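Local coordinates for protein uroporphyrinogen III synthase (Thermus thermophilus, PDB 1WCW) that probably catalyses the cyclisation of hydroxymethylbilane to uroporphyrinogen III, the precursor of haem and related tetrapyrroles, at residues A188-A191 against A192-E196; V115-T119 against S120-L124. All coordinates share one frame; numbering follows the deposited sequence.

Contact 1: A188-A191 against A192-E196; sequences AFVA and AIQVE
Gln194 reaches from the first turn of a helix back over the turn that joins strand to helix, and its amide oxygen takes the N-H groups of Val190 and Ala191 just after the strand. OE1 of Gln194 accepts from Val190 N at 2.9 Å, with an N-H...O angle of 154° and the donor tilted 20° from the amide carbonyl plane. The second bond, from Ala191 N to the same OE1, is weak at 3.3 Å. Running nearly straight beyond CG (chi2 155°), the glutamine side chain spans the turn and brings its amide alongside Val190, where CG2 lies 3.5 Å from OE1. The other half of the amide is also satisfied, since NE2 of Gln194 donates to Gln39. The backbone answers in the opposite direction: Gln194 N donates to Ala191 O at 3.0 Å. Cut back to an alanine here, the side chain would no longer span the turn, which would probably leave Val190 N without this acceptor and Gln39 without its amide donor. Beside this polar bridge lies a small apolar one. CG2 of Val195 sits over one face of the Phe189 ring, offset toward its rim, 4.0 Å from the centroid, a CH-pi contact; at the ring edge CB of Gln194 approaches CD2 of Phe189. The 188-196 segment thus makes the strand-to-helix turn at the end of strand 186-189, which lies between strands 10-13 and 217-221 in a parallel sheet, while helix 223-231 packs against Phe189, Ala192 and Val195.

Contact 2: V115-T119 against S120-L124; sequences VGDGT and SKSLL
Gly116 and Ser122 approach to 5.2 Å between CA atoms as the chain leaves strand 114-115, loops round and enters the short, weakly bonded helix 120-123, with Thr119 as its N-cap. Gly118 turns with positive phi (95°), where a side chain would be jammed against the preceding carbonyl oxygen. At Gly116 the constraint comes from across the loop, because a CB there would clash with OG of Ser122. The cap itself is the bond from Ser122 N to Thr119 OG1, 3.1 Å long, supplemented by a weak one from the same N-H to Thr119 O. With chi1 at 65°, OG1 of Thr119 is placed between its own backbone N and carbonyl carbon, facing the helix start; there CG of Lys121 lies alongside it at 3.3 Å. The same hydroxyl donates to OD1 of Asp117 at 2.8 Å, on the syn side of the carboxylate, so that one oxygen accepts from the helix and donates to the loop carboxylate. Through its side chain Ser122 bridges two points of the loop: OG receives the N-H of Asp117 almost in line (173°, 2.9 Å) and donates to Thr119 O at 2.7 Å.

Both contacts are short turns that lead from the end of a strand into a helix, but they belong to different sheets: 188-196 follows a strand of the five-stranded parallel sheet, 115-124 the edge strand of the six-stranded mixed sheet. Their centres lie 18 Å apart and their nearest atoms about 7 Å apart, without touching. The two sheets form separate domains, and the turns face each other across the cleft between them, where the substrate probably binds in this family. A glycerol lies about 4 Å from the Ala192 side chain and one about 3 Å from that of Ser120, consistent with pockets at these turns, although glycerol probably comes from crystallisation.

Contact 1: A188-A191 against A192-E196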
loop_
_atom_site.group_PDB
_atom_site.type_symbol
_atom_site.label_atom_id
_atom_site.label_comp_id
_atom_site.label_asym_id
_atom_site.label_seq_id
_atom_site.Cartn_x
_atom_site.Cartn_y
_atom_site.Cartn_z
ATOM N N ALA A 188 -3.139 14.857 0.945
ATOM C CA ALA A 188 -3.267 13.791 -0.045
ATOM C C ALA A 188 -2.573 12.517 0.412
ATOM O O ALA A 188 -1.404 12.541 0.780
ATOM C CB ALA A 188 -2.671 14.299 -1.345
ATOM N N PHE A 189 -3.322 11.411 0.300
ATOM C CA PHE A 189 -2.825 10.053 0.585
ATOM C C PHE A 189 -2.840 9.291 -0.726
ATOM O O PHE A 189 -3.829 9.302 -1.452
ATOM C CB PHE A 189 -3.751 9.326 1.569
ATOM C CG PHE A 189 -3.894 10.007 2.895
ATOM C CD1 PHE A 189 -4.866 10.916 3.139
ATOM C CD2 PHE A 189 -3.073 9.596 3.929
ATOM C CE1 PHE A 189 -5.046 11.453 4.443
ATOM C CE2 PHE A 189 -3.260 10.127 5.232
ATOM C CZ PHE A 189 -4.229 11.024 5.457
ATOM N N VAL A 190 -1.740 8.614 -1.000
ATOM C CA VAL A 190 -1.682 7.817 -2.222
ATOM C C VAL A 190 -1.662 6.328 -2.005
ATOM O O VAL A 190 -1.713 5.559 -2.957
ATOM C CB VAL A 190 -0.529 8.201 -3.174
ATOM C CG1 VAL A 190 -0.739 9.685 -3.603
ATOM C CG2 VAL A 190 0.751 8.019 -2.498
ATOM N N ALA A 191 -1.700 5.900 -0.764
ATOM C CA ALA A 191 -1.768 4.465 -0.486
ATOM C C ALA A 191 -2.450 4.289 0.854
ATOM O O ALA A 191 -2.242 5.080 1.785
ATOM C CB ALA A 191 -0.315 3.879 -0.389
ATOM N N ALA A 192 -3.160 3.207 1.044
ATOM C CA ALA A 192 -3.812 2.923 2.284
ATOM C C ALA A 192 -2.859 2.840 3.425
ATOM O O ALA A 192 -3.202 3.263 4.537
ATOM C CB ALA A 192 -4.604 1.591 2.158
ATOM N N ILE A 193 -1.654 2.283 3.199
ATOM C CA ILE A 193 -0.737 2.174 4.318
ATOM C C ILE A 193 -0.363 3.561 4.908
ATOM O O ILE A 193 -0.047 3.664 6.093
ATOM C CB ILE A 193 0.526 1.369 3.884
ATOM C CG1 ILE A 193 1.210 0.783 5.117
ATOM C CG2 ILE A 193 1.451 2.254 3.064
ATOM C CD1 ILE A 193 2.377 -0.230 4.720
ATOM N N GLN A 194 -0.415 4.630 4.134
ATOM C CA GLN A 194 -0.090 5.951 4.688
ATOM C C GLN A 194 -1.205 6.386 5.664
ATOM O O GLN A 194 -0.905 7.021 6.672
ATOM C CB GLN A 194 -0.034 6.978 3.557
ATOM C CG GLN A 194 1.230 6.728 2.736
ATOM C CD GLN A 194 1.177 7.186 1.329
ATOM O OE1 GLN A 194 0.287 7.895 0.954
ATOM N NE2 GLN A 194 2.167 6.799 0.544
ATOM N N VAL A 195 -2.464 6.047 5.364
ATOM C CA VAL A 195 -3.571 6.351 6.271
ATOM C C VAL A 195 -3.340 5.549 7.533
ATOM O O VAL A 195 -3.482 6.107 8.625
ATOM C CB VAL A 195 -4.926 5.903 5.622
ATOM C CG1 VAL A 195 -6.070 6.180 6.609
ATOM C CG2 VAL A 195 -5.179 6.672 4.329
ATOM N N GLU A 196 -2.994 4.259 7.427
ATOM C CA GLU A 196 -2.833 3.414 8.593
ATOM C C GLU A 196 -1.691 3.905 9.433
ATOM O O GLU A 196 -1.832 4.037 10.670
ATOM C CB GLU A 196 -2.579 1.954 8.163
ATOM C CG GLU A 196 -3.630 1.295 7.252
ATOM C CD GLU A 196 -5.026 1.191 7.832
ATOM O OE1 GLU A 196 -5.960 0.909 7.025
ATOM O OE2 GLU A 196 -5.244 1.380 9.046
#

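Contact 2: V115-T119 against S120-L124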
loop_
_atom_site.group_PDB
_atom_site.type_symbol
_atom_site.label_atom_id
_atom_site.label_comp_id
_atom_site.label_asym_id
_atom_site.label_seq_id
_atom_site.Cartn_x
_atom_site.Cartn_y
_atom_site.Cartn_z
ATOM N N VAL A 115 -7.240 -12.843 -9.103
ATOM C CA VAL A 115 -6.805 -11.504 -8.687
ATOM C C VAL A 115 -7.914 -10.852 -7.920
ATOM O O VAL A 115 -9.110 -10.879 -8.331
ATOM C CB VAL A 115 -6.498 -10.601 -9.914
ATOM C CG1 VAL A 115 -5.938 -9.282 -9.476
ATOM C CG2 VAL A 115 -5.536 -11.309 -10.822
ATOM N N GLY A 116 -7.547 -10.250 -6.797
ATOM C CA GLY A 116 -8.494 -9.562 -5.930
ATOM C C GLY A 116 -8.654 -8.127 -6.381
ATOM O O GLY A 116 -8.336 -7.756 -7.530
ATOM N N ASP A 117 -9.142 -7.315 -5.434
ATOM C CA ASP A 117 -9.429 -5.914 -5.736
ATOM C C ASP A 117 -8.520 -4.971 -4.957
ATOM O O ASP A 117 -8.836 -3.751 -4.772
ATOM C CB ASP A 117 -10.917 -5.582 -5.502
ATOM C CG ASP A 117 -11.282 -5.480 -4.050
ATOM O OD1 ASP A 117 -10.361 -5.511 -3.195
ATOM O OD2 ASP A 117 -12.506 -5.352 -3.726
ATOM N N GLY A 118 -7.376 -5.474 -4.514
ATOM C CA GLY A 118 -6.429 -4.680 -3.750
ATOM C C GLY A 118 -6.583 -4.826 -2.241
ATOM O O GLY A 118 -5.824 -4.269 -1.478
ATOM N N THR A 119 -7.549 -5.598 -1.765
ATOM C CA THR A 119 -7.771 -5.752 -0.353
ATOM C C THR A 119 -7.688 -7.188 0.095
ATOM O O THR A 119 -7.984 -8.094 -0.711
ATOM C CB THR A 119 -9.203 -5.276 0.098
ATOM O OG1 THR A 119 -10.198 -6.135 -0.501
ATOM C CG2 THR A 119 -9.459 -3.842 -0.368
ATOM N N SER A 120 -7.293 -7.444 1.329
ATOM C CA SER A 120 -7.272 -8.803 1.829
ATOM C C SER A 120 -8.648 -9.448 1.769
ATOM O O SER A 120 -8.753 -10.627 1.423
ATOM C CB SER A 120 -6.823 -8.852 3.286
ATOM O OG SER A 120 -5.443 -8.544 3.343
ATOM N N LYS A 121 -9.708 -8.709 2.131
ATOM C CA LYS A 121 -11.012 -9.327 2.134
ATOM C C LYS A 121 -11.426 -9.798 0.754
ATOM O O LYS A 121 -12.116 -10.823 0.626
ATOM C CB LYS A 121 -12.069 -8.401 2.696
ATOM C CG LYS A 121 -12.125 -7.030 2.019
ATOM C CD LYS A 121 -13.400 -6.223 2.383
ATOM C CE LYS A 121 -13.253 -4.734 1.914
ATOM N NZ LYS A 121 -14.498 -3.878 1.891
ATOM N N SER A 122 -11.008 -9.138 -0.311
ATOM C CA SER A 122 -11.403 -9.550 -1.650
ATOM C C SER A 122 -10.801 -10.897 -2.007
ATOM O O SER A 122 -11.260 -11.537 -2.971
ATOM C CB SER A 122 -10.982 -8.528 -2.725
ATOM O OG SER A 122 -9.539 -8.506 -2.875
ATOM N N LEU A 123 -9.725 -11.318 -1.320
ATOM C CA LEU A 123 -9.097 -12.617 -1.599
ATOM C C LEU A 123 -9.827 -13.778 -0.934
ATOM O O LEU A 123 -9.602 -14.948 -1.337
ATOM C CB LEU A 123 -7.647 -12.650 -1.125
ATOM C CG LEU A 123 -6.737 -11.772 -1.978
ATOM C CD1 LEU A 123 -5.370 -11.736 -1.349
ATOM C CD2 LEU A 123 -6.617 -12.248 -3.455
ATOM N N LEU A 124 -10.658 -13.529 0.087
ATOM C CA LEU A 124 -11.337 -14.683 0.724
ATOM C C LEU A 124 -11.988 -15.731 -0.225
ATOM O O LEU A 124 -11.754 -16.943 -0.073
ATOM C CB LEU A 124 -12.323 -14.165 1.750
ATOM C CG LEU A 124 -11.651 -13.327 2.829
ATOM C CD1 LEU A 124 -12.791 -12.690 3.680
ATOM C CD2 LEU A 124 -10.658 -14.126 3.688
#